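Local structure of AimR transcriptional regulator (Bacillus phage phi3T, 5ZVV) at residues L65-L70 / L94-I98; P74-R80 / S105-S110; F228-L232 / M265-A269; N281-Y286 / R297-Y301. The protein activates transcription of the phage aimX locus as a homodimer and, on binding the arbitrium peptide, becomes an inactive monomer, switching the phage from lysis to lysogeny. All blocks are in the same frame, centred on the assembly; numbering follows the deposited sequence.

Interaction 1. Residues L65-L70 / L94-I98; sequences LSEYFL and LTDKI
Leu-94 pushes its forked end against the helix turn that carries Ser-66 and Phe-69. Methyl CD2 lies 3.7 Å from Ser-66 CA and also meets Phe-69, its distance to ring atom CD2 being 3.8 Å; the leucine runs at about a right angle to the phenylalanine side chain. The other methyl, CD1, touches the backbone of Ser-66 and then Leu-70, which lies alongside Leu-94 and points the other way. CG of Leu-94 stands anti to the backbone N (chi1 179°), which aims the fork at the facing helix. One turn on, Ile-98 extends its CG1 branch and sets CD1 3.8 Å from Phe-69 CB. Leu-70 CD2 fills the corner beside these groups, 4.0 Å from Lys-97 CB and 4.2 Å from Ile-98 CG1. Beyond the apolar atoms, polar groups meet through a single water: Ser-66 OG lies 2.9 Å from it, and Lys-97 NZ, on a chain extended beyond CG, donates to it. This bridge spans the more exposed margin of the contact, whereas Leu-94, Ile-98 and Phe-69 are buried. Within helix 61-69, Leu-65 CB lies over one face of the Phe-69 ring, offset toward the rim, probably helping to place it. The two helical segments run parallel, 1° apart, with axes 10.7 Å from each other. Helix 77-88 comes between them in sequence and lines the same interior, Ser-82 touching both Phe-69 and Ile-98, while Leu-50 of helix 47-56 backs Phe-69 and Leu-65, consistent with the stacked helices of a TPR-like array.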
loop_
_atom_site.group_PDB
_atom_site.type_symbol
_atom_site.label_atom_id
_atom_site.label_comp_id
_atom_site.label_asym_id
_atom_site.label_seq_id
_atom_site.Cartn_x
_atom_site.Cartn_y
_atom_site.Cartn_z
ATOM N N LEU A 65 29.391 -19.367 17.818
ATOM C CA LEU A 65 28.536 -18.350 18.416
ATOM C C LEU A 65 27.184 -18.910 18.823
ATOM O O LEU A 65 26.528 -18.339 19.701
ATOM C CB LEU A 65 28.351 -17.177 17.451
ATOM C CG LEU A 65 29.602 -16.333 17.210
ATOM C CD1 LEU A 65 29.311 -15.206 16.232
ATOM C CD2 LEU A 65 30.128 -15.787 18.526
ATOM N N SER A 66 26.752 -20.008 18.201
ATOM C CA SER A 66 25.549 -20.685 18.666
ATOM C C SER A 66 25.754 -21.235 20.068
ATOM O O SER A 66 24.843 -21.187 20.903
ATOM C CB SER A 66 25.164 -21.800 17.695
ATOM O OG SER A 66 24.025 -22.505 18.153
ATOM N N GLU A 67 26.951 -21.749 20.350
ATOM C CA GLU A 67 27.244 -22.202 21.706
ATOM C C GLU A 67 27.482 -21.026 22.650
ATOM O O GLU A 67 27.074 -21.069 23.816
ATOM C CB GLU A 67 28.456 -23.135 21.689
ATOM C CG GLU A 67 28.824 -23.716 23.044
ATOM C CD GLU A 67 29.981 -24.692 22.957
ATOM O OE1 GLU A 67 30.553 -24.844 21.855
ATOM O OE2 GLU A 67 30.319 -25.307 23.991
ATOM N N TYR A 68 28.123 -19.965 22.157
ATOM C CA TYR A 68 28.536 -18.863 23.018
ATOM C C TYR A 68 27.349 -18.005 23.441
ATOM O O TYR A 68 27.227 -17.633 24.614
ATOM C CB TYR A 68 29.585 -18.018 22.295
ATOM C CG TYR A 68 30.203 -16.924 23.131
ATOM C CD1 TYR A 68 31.337 -17.166 23.893
ATOM C CD2 TYR A 68 29.662 -15.643 23.147
ATOM C CE1 TYR A 68 31.913 -16.171 24.652
ATOM C CE2 TYR A 68 30.228 -14.641 23.906
ATOM C CZ TYR A 68 31.354 -14.911 24.658
ATOM O OH TYR A 68 31.932 -13.917 25.413
ATOM N N PHE A 69 26.460 -17.685 22.497
ATOM C CA PHE A 69 25.354 -16.776 22.785
ATOM C C PHE A 69 24.426 -17.341 23.853
ATOM O O PHE A 69 23.882 -16.591 24.672
ATOM C CB PHE A 69 24.565 -16.482 21.508
ATOM C CG PHE A 69 25.237 -15.505 20.584
ATOM C CD1 PHE A 69 26.347 -14.785 20.992
ATOM C CD2 PHE A 69 24.742 -15.296 19.305
ATOM C CE1 PHE A 69 26.959 -13.884 20.142
ATOM C CE2 PHE A 69 25.350 -14.394 18.451
ATOM C CZ PHE A 69 26.457 -13.688 18.870
ATOM N N LEU A 70 24.227 -18.661 23.857
ATOM C CA LEU A 70 23.330 -19.279 24.823
ATOM C C LEU A 70 23.874 -19.242 26.244
ATOM O O LEU A 70 23.138 -19.578 27.177
ATOM C CB LEU A 70 23.033 -20.723 24.415
ATOM C CG LEU A 70 22.269 -20.885 23.099
ATOM C CD1 LEU A 70 22.036 -22.357 22.793
ATOM C CD2 LEU A 70 20.950 -20.123 23.141
ATOM N N LEU A 94 18.924 -20.663 16.488
ATOM C CA LEU A 94 19.556 -19.886 17.546
ATOM C C LEU A 94 18.725 -18.659 17.896
ATOM O O LEU A 94 18.528 -18.354 19.078
ATOM C CB LEU A 94 20.964 -19.477 17.112
ATOM C CG LEU A 94 21.785 -18.639 18.091
ATOM C CD1 LEU A 94 22.013 -19.399 19.387
ATOM C CD2 LEU A 94 23.108 -18.240 17.466
ATOM N N THR A 95 18.223 -17.951 16.880
ATOM C CA THR A 95 17.443 -16.742 17.125
ATOM C C THR A 95 16.235 -17.033 18.006
ATOM O O THR A 95 15.946 -16.280 18.941
ATOM C CB THR A 95 16.991 -16.120 15.802
ATOM O OG1 THR A 95 18.134 -15.737 15.025
ATOM C CG2 THR A 95 16.124 -14.893 16.056
ATOM N N ASP A 96 15.528 -18.133 17.734
ATOM C CA ASP A 96 14.332 -18.443 18.511
ATOM C C ASP A 96 14.687 -18.883 19.925
ATOM O O ASP A 96 13.983 -18.534 20.884
ATOM C CB ASP A 96 13.503 -19.507 17.794
ATOM C CG ASP A 96 12.922 -19.003 16.486
ATOM O OD1 ASP A 96 12.746 -17.772 16.349
ATOM O OD2 ASP A 96 12.637 -19.834 15.597
ATOM N N LYS A 97 15.780 -19.638 20.081
ATOM C CA LYS A 97 16.234 -19.977 21.429
ATOM C C LYS A 97 16.550 -18.720 22.237
ATOM O O LYS A 97 16.120 -18.578 23.391
ATOM C CB LYS A 97 17.452 -20.898 21.353
ATOM C CG LYS A 97 17.142 -22.275 20.786
ATOM C CD LYS A 97 18.398 -23.118 20.649
ATOM C CE LYS A 97 18.093 -24.443 19.964
ATOM N NZ LYS A 97 19.323 -25.251 19.730
ATOM N N ILE A 98 17.289 -17.783 21.633
ATOM C CA ILE A 98 17.630 -16.540 22.322
ATOM C C ILE A 98 16.375 -15.733 22.629
ATOM O O ILE A 98 16.278 -15.096 23.684
ATOM C CB ILE A 98 18.639 -15.724 21.491
ATOM C CG1 ILE A 98 19.931 -16.518 21.284
ATOM C CG2 ILE A 98 18.944 -14.398 22.173
ATOM C CD1 ILE A 98 20.972 -15.784 20.472
HETATM O O HOH W 1 21.219 -23.108 18.423
#

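Interaction 2. Residues P74-R80 / S105-S110; sequences PNKKCAR and SKNSTS
Two helix N-termini meet here, in an all-helical array consistent with the TPR clan, Lys-76 being the N-cap residue of helix 77-88 and Asn-107 that of helix 108-124, and the contact between 74-80 and 105-110 is mostly polar. Ser-110, in the first turn of its helix, donates through OG to Pro-74 O at 2.7 Å, arriving in the carbonyl plane on a lone pair (C=O...donor angle 141°). The same hydroxyl accepts a weak bond from Arg-80 NE, so it ties the loop before one helix to the arginine of that helix. Arg-80 reaches across on a chain extended from CG to NE. Its guanidinium is sandwiched: Thr-109 CG2 lies 3.5 Å above one face, toward the rim, and the carbonyl carbon C of Lys-76 lies over the opposite face, also toward the rim. A further weak bond, from Arg-80 NH2 to Asn-107 OD1, is made with the guanidinium and amide planes 40° apart. Beside these, Asn-75 CB packs 4.0 Å from Asn-107 CB, and the ring of Pro-74 brings its CB to 4.2 Å from Ser-105 CB. Lys-76 turns away, and its NZ forms a salt bridge with Asp-73. Ala-79 and Ser-110 both rest on Leu-102 of helix 92-103. The cap itself orients the amide that Arg-80 meets: with CG of Asn-107 anti to its own N (chi1 177°), OD1 turns back over the helix start, takes a weak bond from Thr-109 N and accepts Ser-110 N at 3.0 Å on a lone pair in the carbonyl plane.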
loop_
_atom_site.group_PDB
_atom_site.type_symbol
_atom_site.label_atom_id
_atom_site.label_comp_id
_atom_site.label_asym_id
_atom_site.label_seq_id
_atom_site.Cartn_x
_atom_site.Cartn_y
_atom_site.Cartn_z
ATOM N N PRO A 74 20.815 -13.532 30.104
ATOM C CA PRO A 74 19.646 -13.050 29.352
ATOM C C PRO A 74 19.158 -11.684 29.796
ATOM O O PRO A 74 18.417 -11.040 29.046
ATOM C CB PRO A 74 18.586 -14.131 29.614
ATOM C CG PRO A 74 19.353 -15.329 30.097
ATOM C CD PRO A 74 20.529 -14.777 30.836
ATOM N N ASN A 75 19.553 -11.222 30.979
ATOM C CA ASN A 75 19.052 -9.977 31.542
ATOM C C ASN A 75 19.837 -8.748 31.097
ATOM O O ASN A 75 19.475 -7.636 31.490
ATOM C CB ASN A 75 19.067 -10.048 33.073
ATOM C CG ASN A 75 18.213 -11.178 33.620
ATOM O OD1 ASN A 75 17.049 -11.324 33.254
ATOM N ND2 ASN A 75 18.793 -11.981 34.503
ATOM N N LYS A 76 20.885 -8.907 30.295
ATOM C CA LYS A 76 21.828 -7.826 30.034
ATOM C C LYS A 76 21.939 -7.542 28.536
ATOM O O LYS A 76 21.329 -8.210 27.698
ATOM C CB LYS A 76 23.194 -8.156 30.642
ATOM C CG LYS A 76 23.176 -8.205 32.164
ATOM C CD LYS A 76 24.574 -8.384 32.729
ATOM C CE LYS A 76 24.609 -8.111 34.226
ATOM N NZ LYS A 76 23.763 -9.064 34.994
ATOM N N LYS A 77 22.748 -6.526 28.214
ATOM C CA LYS A 77 22.812 -5.996 26.853
ATOM C C LYS A 77 23.389 -7.011 25.870
ATOM O O LYS A 77 22.958 -7.075 24.710
ATOM C CB LYS A 77 23.636 -4.707 26.845
ATOM C CG LYS A 77 24.312 -4.400 25.518
ATOM C CD LYS A 77 25.508 -3.475 25.701
ATOM C CE LYS A 77 25.087 -2.024 25.844
ATOM N NZ LYS A 77 24.435 -1.520 24.602
ATOM N N CYS A 78 24.359 -7.814 26.315
ATOM C CA CYS A 78 25.005 -8.767 25.417
ATOM C C CYS A 78 24.004 -9.734 24.796
ATOM O O CYS A 78 24.146 -10.115 23.630
ATOM C CB CYS A 78 26.089 -9.540 26.161
ATOM S SG CYS A 78 27.748 -8.879 25.942
ATOM N N ALA A 79 22.985 -10.139 25.555
ATOM C CA ALA A 79 21.992 -11.063 25.014
ATOM C C ALA A 79 21.139 -10.395 23.940
ATOM O O ALA A 79 20.795 -11.025 22.932
ATOM C CB ALA A 79 21.115 -11.608 26.140
ATOM N N ARG A 80 20.790 -9.122 24.138
ATOM C CA ARG A 80 20.023 -8.389 23.132
ATOM C C ARG A 80 20.830 -8.215 21.850
ATOM O O ARG A 80 20.339 -8.490 20.740
ATOM C CB ARG A 80 19.601 -7.036 23.707
ATOM C CG ARG A 80 19.052 -7.133 25.120
ATOM C CD ARG A 80 18.549 -5.798 25.654
ATOM N NE ARG A 80 18.310 -5.880 27.091
ATOM C CZ ARG A 80 19.037 -5.258 28.011
ATOM N NH1 ARG A 80 20.040 -4.475 27.650
ATOM N NH2 ARG A 80 18.748 -5.405 29.297
ATOM N N SER A 105 13.429 -13.710 30.718
ATOM C CA SER A 105 14.295 -12.901 31.559
ATOM C C SER A 105 13.482 -12.104 32.578
ATOM O O SER A 105 12.284 -11.861 32.409
ATOM C CB SER A 105 15.131 -11.957 30.696
ATOM O OG SER A 105 15.747 -10.949 31.474
ATOM N N LYS A 106 14.157 -11.698 33.656
ATOM C CA LYS A 106 13.556 -10.845 34.672
ATOM C C LYS A 106 13.615 -9.367 34.317
ATOM O O LYS A 106 12.876 -8.572 34.909
ATOM C CB LYS A 106 14.250 -11.051 36.025
ATOM C CG LYS A 106 13.992 -12.394 36.678
ATOM C CD LYS A 106 14.662 -12.463 38.042
ATOM C CE LYS A 106 14.379 -13.787 38.735
ATOM N NZ LYS A 106 15.016 -13.856 40.081
ATOM N N ASN A 107 14.471 -8.987 33.372
ATOM C CA ASN A 107 14.695 -7.589 33.032
ATOM C C ASN A 107 13.687 -7.135 31.982
ATOM O O ASN A 107 13.448 -7.838 30.995
ATOM C CB ASN A 107 16.124 -7.392 32.524
ATOM C CG ASN A 107 16.392 -5.974 32.083
ATOM O OD1 ASN A 107 16.098 -5.604 30.951
ATOM N ND2 ASN A 107 16.959 -5.168 32.977
ATOM N N SER A 108 13.110 -5.950 32.195
ATOM C CA SER A 108 12.037 -5.480 31.324
ATOM C C SER A 108 12.542 -5.175 29.919
ATOM O O SER A 108 11.827 -5.404 28.938
ATOM C CB SER A 108 11.370 -4.247 31.931
ATOM O OG SER A 108 12.296 -3.186 32.071
ATOM N N THR A 109 13.763 -4.646 29.799
ATOM C CA THR A 109 14.319 -4.385 28.474
ATOM C C THR A 109 14.540 -5.684 27.709
ATOM O O THR A 109 14.210 -5.775 26.521
ATOM C CB THR A 109 15.631 -3.603 28.583
ATOM O OG1 THR A 109 15.430 -2.426 29.374
ATOM C CG2 THR A 109 16.123 -3.190 27.203
ATOM N N SER A 110 15.094 -6.702 28.375
ATOM C CA SER A 110 15.282 -7.991 27.718
ATOM C C SER A 110 13.949 -8.603 27.312
ATOM O O SER A 110 13.815 -9.131 26.203
ATOM C CB SER A 110 16.055 -8.943 28.631
ATOM O OG SER A 110 17.412 -8.555 28.741
#

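Interaction 3. Residues F228-L232 / M265-A269; sequences FFAYL and MLDGA
Aliphatic contacts come first: Leu-232 CD1 meets two side chains of the facing helix, resting 3.9 Å from Ala-269 CB and 4.1 Å from Leu-266 CD1. Its CG stands roughly opposite the backbone N (chi1 -160°), bringing that methyl across to the other helix. Ring-to-aliphatic contacts follow. Phe-228 presents its edge, with CE1 3.9 Å from Leu-266 CB, which lies in the ring plane, and CZ 4.2 Å from Met-265 CB. The third kind is a Met-aromatic contact. Met-265, a selenomethionine introduced for the structure determination, extends beyond CG and brings SE to 3.9 Å from Phe-229 CE1; selenium sits 5.0 Å from the ring centroid and 71° off its normal. Phe-228 CD2 stands over the centre of one face of the Phe-229 ring, so the two neighbouring phenylalanines brace each other.

Around these groups, His-262 stacks on Phe-228 and meets Phe-229 edge-to-face, and Tyr-250 of helix 243-252 touches Leu-266 and Ala-269. The segments are nearly parallel, 8° apart, as parts of helices 224-237 and 260-277 with helix 243-252 between them in sequence, an arrangement in keeping with a TPR-like solenoid. Since the side chains here meet through carbon and selenium alone, the segments are probably held by burial of apolar surface and dispersion, the selenium-ring contact perhaps adding a weak directional term.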
loop_
_atom_site.group_PDB
_atom_site.type_symbol
_atom_site.label_atom_id
_atom_site.label_comp_id
_atom_site.label_asym_id
_atom_site.label_seq_id
_atom_site.Cartn_x
_atom_site.Cartn_y
_atom_site.Cartn_z
ATOM N N PHE A 228 26.206 -10.544 0.829
ATOM C CA PHE A 228 25.754 -11.397 -0.266
ATOM C C PHE A 228 24.611 -10.741 -1.031
ATOM O O PHE A 228 24.673 -10.594 -2.257
ATOM C CB PHE A 228 25.331 -12.769 0.265
ATOM C CG PHE A 228 24.624 -13.614 -0.758
ATOM C CD1 PHE A 228 25.342 -14.283 -1.738
ATOM C CD2 PHE A 228 23.244 -13.725 -0.753
ATOM C CE1 PHE A 228 24.695 -15.047 -2.689
ATOM C CE2 PHE A 228 22.593 -14.492 -1.701
ATOM C CZ PHE A 228 23.319 -15.151 -2.670
ATOM N N PHE A 229 23.555 -10.332 -0.322
ATOM C CA PHE A 229 22.446 -9.689 -1.017
ATOM C C PHE A 229 22.822 -8.320 -1.571
ATOM O O PHE A 229 22.185 -7.854 -2.521
ATOM C CB PHE A 229 21.231 -9.585 -0.096
ATOM C CG PHE A 229 20.484 -10.880 0.044
ATOM C CD1 PHE A 229 19.788 -11.406 -1.034
ATOM C CD2 PHE A 229 20.496 -11.583 1.235
ATOM C CE1 PHE A 229 19.107 -12.604 -0.922
ATOM C CE2 PHE A 229 19.816 -12.784 1.356
ATOM C CZ PHE A 229 19.121 -13.293 0.275
ATOM N N ALA A 230 23.854 -7.679 -1.021
ATOM C CA ALA A 230 24.300 -6.403 -1.565
ATOM C C ALA A 230 24.955 -6.587 -2.930
ATOM O O ALA A 230 24.605 -5.895 -3.896
ATOM C CB ALA A 230 25.256 -5.725 -0.587
ATOM N N TYR A 231 25.912 -7.517 -3.032
ATOM C CA TYR A 231 26.534 -7.783 -4.329
ATOM C C TYR A 231 25.542 -8.394 -5.309
ATOM O O TYR A 231 25.618 -8.131 -6.516
ATOM C CB TYR A 231 27.754 -8.689 -4.158
ATOM C CG TYR A 231 28.961 -7.955 -3.630
ATOM C CD1 TYR A 231 29.613 -7.007 -4.411
ATOM C CD2 TYR A 231 29.446 -8.198 -2.352
ATOM C CE1 TYR A 231 30.715 -6.326 -3.937
ATOM C CE2 TYR A 231 30.549 -7.520 -1.866
ATOM C CZ TYR A 231 31.179 -6.584 -2.665
ATOM O OH TYR A 231 32.276 -5.904 -2.190
ATOM N N LEU A 232 24.610 -9.208 -4.808
ATOM C CA LEU A 232 23.517 -9.691 -5.643
ATOM C C LEU A 232 22.723 -8.528 -6.225
ATOM O O LEU A 232 22.388 -8.527 -7.417
ATOM C CB LEU A 232 22.613 -10.610 -4.820
ATOM C CG LEU A 232 21.702 -11.585 -5.562
ATOM C CD1 LEU A 232 22.531 -12.606 -6.328
ATOM C CD2 LEU A 232 20.757 -12.275 -4.584
HETATM N N MSE A 265 20.720 -19.156 -5.343
HETATM C CA MSE A 265 20.304 -17.820 -5.765
HETATM C C MSE A 265 21.388 -17.166 -6.616
HETATM O O MSE A 265 21.101 -16.577 -7.657
HETATM C CB MSE A 265 19.975 -16.944 -4.561
HETATM C CG MSE A 265 18.690 -17.329 -3.867
HETATM SE SE MSE A 265 18.386 -16.225 -2.299
HETATM C CE MSE A 265 16.729 -17.048 -1.667
ATOM N N LEU A 266 22.641 -17.289 -6.173
ATOM C CA LEU A 266 23.753 -16.705 -6.919
ATOM C C LEU A 266 23.927 -17.389 -8.271
ATOM O O LEU A 266 24.030 -16.724 -9.311
ATOM C CB LEU A 266 25.037 -16.802 -6.099
ATOM C CG LEU A 266 26.252 -16.153 -6.760
ATOM C CD1 LEU A 266 26.022 -14.662 -6.881
ATOM C CD2 LEU A 266 27.518 -16.449 -5.979
ATOM N N ASP A 267 23.972 -18.725 -8.266
ATOM C CA ASP A 267 24.030 -19.482 -9.510
ATOM C C ASP A 267 22.883 -19.104 -10.433
ATOM O O ASP A 267 23.065 -19.001 -11.648
ATOM C CB ASP A 267 23.988 -20.988 -9.225
ATOM C CG ASP A 267 25.202 -21.482 -8.462
ATOM O OD1 ASP A 267 26.212 -20.754 -8.389
ATOM O OD2 ASP A 267 25.144 -22.621 -7.948
ATOM N N GLY A 268 21.689 -18.900 -9.873
ATOM C CA GLY A 268 20.564 -18.480 -10.693
ATOM C C GLY A 268 20.754 -17.094 -11.281
ATOM O O GLY A 268 20.362 -16.836 -12.423
ATOM N N ALA A 269 21.357 -16.185 -10.513
ATOM C CA ALA A 269 21.643 -14.854 -11.041
ATOM C C ALA A 269 22.614 -14.930 -12.211
ATOM O O ALA A 269 22.416 -14.269 -13.240
ATOM C CB ALA A 269 22.202 -13.956 -9.937
#

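Interaction 4. Residues N281-Y286 / R297-Y301; sequences NQWVNY and RAFYY
The Tyr-300 ring receives Val-284 on one face: methyl CG2 stands 3.6 Å from the centroid and 16° off the normal, a CH-pi contact. Obliquely to the same ring come Asn-281 ND2 and the hydroxyl of Tyr-286, whose OH is 3.5 Å from Tyr-300 CE2. The Tyr-286 ring has Val-284 CG1 over one face, toward the rim, and Tyr-301 OH and Arg-297 NH2 at its edge. The Arg-297 guanidinium in turn carries Tyr-286 CD1 3.5 Å above one face, the two planes being 68° apart, so the tyrosine leans on it without stacking flat.

Tyr-301 OH lies in the guanidinium plane and is gripped side-on by both Arg-297 NE, at 3.0 Å, and NH2, at 2.9 Å, which fixes the rotation of the group. The extended chain (chi1 179°) carries the guanidinium to this position, past Asn-285. A water bridges the two segments, donating to Asn-285 O and accepting from Arg-297 NH1. Nearer the start of the loop, Asn-281 OD1 takes the backbone N of Trp-283 at 2.9 Å, while its ND2 bonds to Asn-275 OD1 of helix 260-277.

Arg-297 and Tyr-301 also touch Ile-313 of helix 307-318. The whole is a surface contact in which the loop after helix 260-277, shaped by an Asx turn at Asn-281, folds back onto helix 291-304, which follows it, in an array consistent with the TPR clan.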
loop_
_atom_site.group_PDB
_atom_site.type_symbol
_atom_site.label_atom_id
_atom_site.label_comp_id
_atom_site.label_asym_id
_atom_site.label_seq_id
_atom_site.Cartn_x
_atom_site.Cartn_y
_atom_site.Cartn_z
ATOM N N ASN A 281 27.265 -20.602 -20.087
ATOM C CA ASN A 281 26.431 -20.784 -18.903
ATOM C C ASN A 281 26.886 -22.039 -18.168
ATOM O O ASN A 281 26.646 -23.159 -18.632
ATOM C CB ASN A 281 24.958 -20.882 -19.295
ATOM C CG ASN A 281 24.023 -20.737 -18.107
ATOM O OD1 ASN A 281 24.410 -20.954 -16.958
ATOM N ND2 ASN A 281 22.779 -20.362 -18.382
ATOM N N GLN A 282 27.531 -21.850 -17.021
ATOM C CA GLN A 282 27.936 -22.950 -16.161
ATOM C C GLN A 282 26.976 -23.183 -15.005
ATOM O O GLN A 282 27.217 -24.080 -14.193
ATOM C CB GLN A 282 29.335 -22.696 -15.595
ATOM C CG GLN A 282 30.396 -22.398 -16.629
ATOM C CD GLN A 282 31.708 -22.003 -15.989
ATOM O OE1 GLN A 282 31.736 -21.531 -14.851
ATOM N NE2 GLN A 282 32.804 -22.201 -16.711
ATOM N N TRP A 283 25.896 -22.406 -14.912
ATOM C CA TRP A 283 25.088 -22.349 -13.699
ATOM C C TRP A 283 23.665 -22.850 -13.909
ATOM O O TRP A 283 22.786 -22.562 -13.091
ATOM C CB TRP A 283 25.080 -20.922 -13.154
ATOM C CG TRP A 283 26.460 -20.382 -12.956
ATOM C CD1 TRP A 283 27.257 -20.549 -11.862
ATOM C CD2 TRP A 283 27.216 -19.610 -13.891
ATOM N NE1 TRP A 283 28.461 -19.923 -12.056
ATOM C CE2 TRP A 283 28.461 -19.335 -13.295
ATOM C CE3 TRP A 283 26.959 -19.119 -15.175
ATOM C CZ2 TRP A 283 29.448 -18.588 -13.936
ATOM C CZ3 TRP A 283 27.939 -18.378 -15.809
ATOM C CH2 TRP A 283 29.168 -18.121 -15.190
ATOM N N VAL A 284 23.418 -23.594 -14.986
ATOM C CA VAL A 284 22.111 -24.209 -15.182
ATOM C C VAL A 284 21.855 -25.191 -14.048
ATOM O O VAL A 284 22.674 -26.076 -13.773
ATOM C CB VAL A 284 22.039 -24.908 -16.548
ATOM C CG1 VAL A 284 20.675 -25.559 -16.740
ATOM C CG2 VAL A 284 22.332 -23.921 -17.665
ATOM N N ASN A 285 20.721 -25.032 -13.374
ATOM C CA ASN A 285 20.349 -25.910 -12.270
ATOM C C ASN A 285 19.545 -27.076 -12.830
ATOM O O ASN A 285 18.407 -26.898 -13.276
ATOM C CB ASN A 285 19.552 -25.144 -11.218
ATOM C CG ASN A 285 19.444 -25.894 -9.898
ATOM O OD1 ASN A 285 19.348 -27.121 -9.866
ATOM N ND2 ASN A 285 19.455 -25.149 -8.800
ATOM N N TYR A 286 20.140 -28.270 -12.812
ATOM C CA TYR A 286 19.491 -29.483 -13.290
ATOM C C TYR A 286 18.850 -30.294 -12.171
ATOM O O TYR A 286 18.199 -31.304 -12.451
ATOM C CB TYR A 286 20.505 -30.359 -14.035
ATOM C CG TYR A 286 21.049 -29.740 -15.306
ATOM C CD1 TYR A 286 20.354 -29.847 -16.503
ATOM C CD2 TYR A 286 22.261 -29.056 -15.311
ATOM C CE1 TYR A 286 20.846 -29.288 -17.672
ATOM C CE2 TYR A 286 22.764 -28.492 -16.477
ATOM C CZ TYR A 286 22.050 -28.613 -17.655
ATOM O OH TYR A 286 22.533 -28.058 -18.821
ATOM N N ARG A 297 16.348 -22.747 -16.501
ATOM C CA ARG A 297 16.746 -23.899 -17.305
ATOM C C ARG A 297 16.024 -23.908 -18.649
ATOM O O ARG A 297 16.628 -24.216 -19.684
ATOM C CB ARG A 297 16.471 -25.187 -16.529
ATOM C CG ARG A 297 16.827 -26.466 -17.263
ATOM C CD ARG A 297 16.540 -27.680 -16.396
ATOM N NE ARG A 297 16.808 -28.927 -17.102
ATOM C CZ ARG A 297 16.573 -30.136 -16.603
ATOM N NH1 ARG A 297 16.060 -30.268 -15.385
ATOM N NH2 ARG A 297 16.851 -31.213 -17.323
ATOM N N ALA A 298 14.733 -23.568 -18.653
ATOM C CA ALA A 298 14.004 -23.473 -19.914
ATOM C C ALA A 298 14.554 -22.345 -20.778
ATOM O O ALA A 298 14.630 -22.473 -22.004
ATOM C CB ALA A 298 12.512 -23.275 -19.645
ATOM N N PHE A 299 14.936 -21.230 -20.155
ATOM C CA PHE A 299 15.608 -20.148 -20.870
ATOM C C PHE A 299 16.863 -20.661 -21.572
ATOM O O PHE A 299 17.059 -20.436 -22.774
ATOM C CB PHE A 299 15.945 -19.034 -19.874
ATOM C CG PHE A 299 16.287 -17.704 -20.501
ATOM C CD1 PHE A 299 16.304 -17.534 -21.876
ATOM C CD2 PHE A 299 16.599 -16.620 -19.694
ATOM C CE1 PHE A 299 16.626 -16.305 -22.435
ATOM C CE2 PHE A 299 16.920 -15.389 -20.246
ATOM C CZ PHE A 299 16.934 -15.233 -21.618
ATOM N N TYR A 300 17.719 -21.369 -20.827
ATOM C CA TYR A 300 18.935 -21.938 -21.401
ATOM C C TYR A 300 18.620 -22.875 -22.563
ATOM O O TYR A 300 19.272 -22.815 -23.615
ATOM C CB TYR A 300 19.715 -22.666 -20.305
ATOM C CG TYR A 300 20.898 -23.470 -20.786
ATOM C CD1 TYR A 300 22.088 -22.847 -21.144
ATOM C CD2 TYR A 300 20.836 -24.858 -20.855
ATOM C CE1 TYR A 300 23.176 -23.580 -21.572
ATOM C CE2 TYR A 300 21.918 -25.599 -21.282
ATOM C CZ TYR A 300 23.087 -24.955 -21.638
ATOM O OH TYR A 300 24.171 -25.691 -22.066
ATOM N N TYR A 301 17.617 -23.742 -22.393
ATOM C CA TYR A 301 17.208 -24.621 -23.483
ATOM C C TYR A 301 16.772 -23.823 -24.708
ATOM O O TYR A 301 17.137 -24.161 -25.840
ATOM C CB TYR A 301 16.080 -25.544 -23.019
ATOM C CG TYR A 301 16.532 -26.698 -22.155
ATOM C CD1 TYR A 301 17.853 -27.129 -22.165
ATOM C CD2 TYR A 301 15.631 -27.363 -21.333
ATOM C CE1 TYR A 301 18.265 -28.189 -21.378
ATOM C CE2 TYR A 301 16.032 -28.421 -20.543
ATOM C CZ TYR A 301 17.348 -28.833 -20.568
ATOM O OH TYR A 301 17.746 -29.892 -19.780
HETATM O O HOH W 2 15.943 -28.524 -12.858
#

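Interactions 1 and 2 interleave along the chain and come before interaction 3 and then interaction 4. The first two have centres about 14 Å apart and share the run of helices from 61-69 to 108-124; they touch where Ile-98 packs on Ala-79 of helix 77-88. Interactions 3 and 4, centres about 16 Å apart, are joined through helix 260-277 and the loop after it, with Asp-267 packing on Trp-283. The two pairs do not touch: centres of 1 and 3 are about 27 Å apart, and those of 2, the outermost, and 4 about 49 Å, on opposite sides of the chain's centre. Each contact joins elements close in sequence, consistent with an extended TPR-like array.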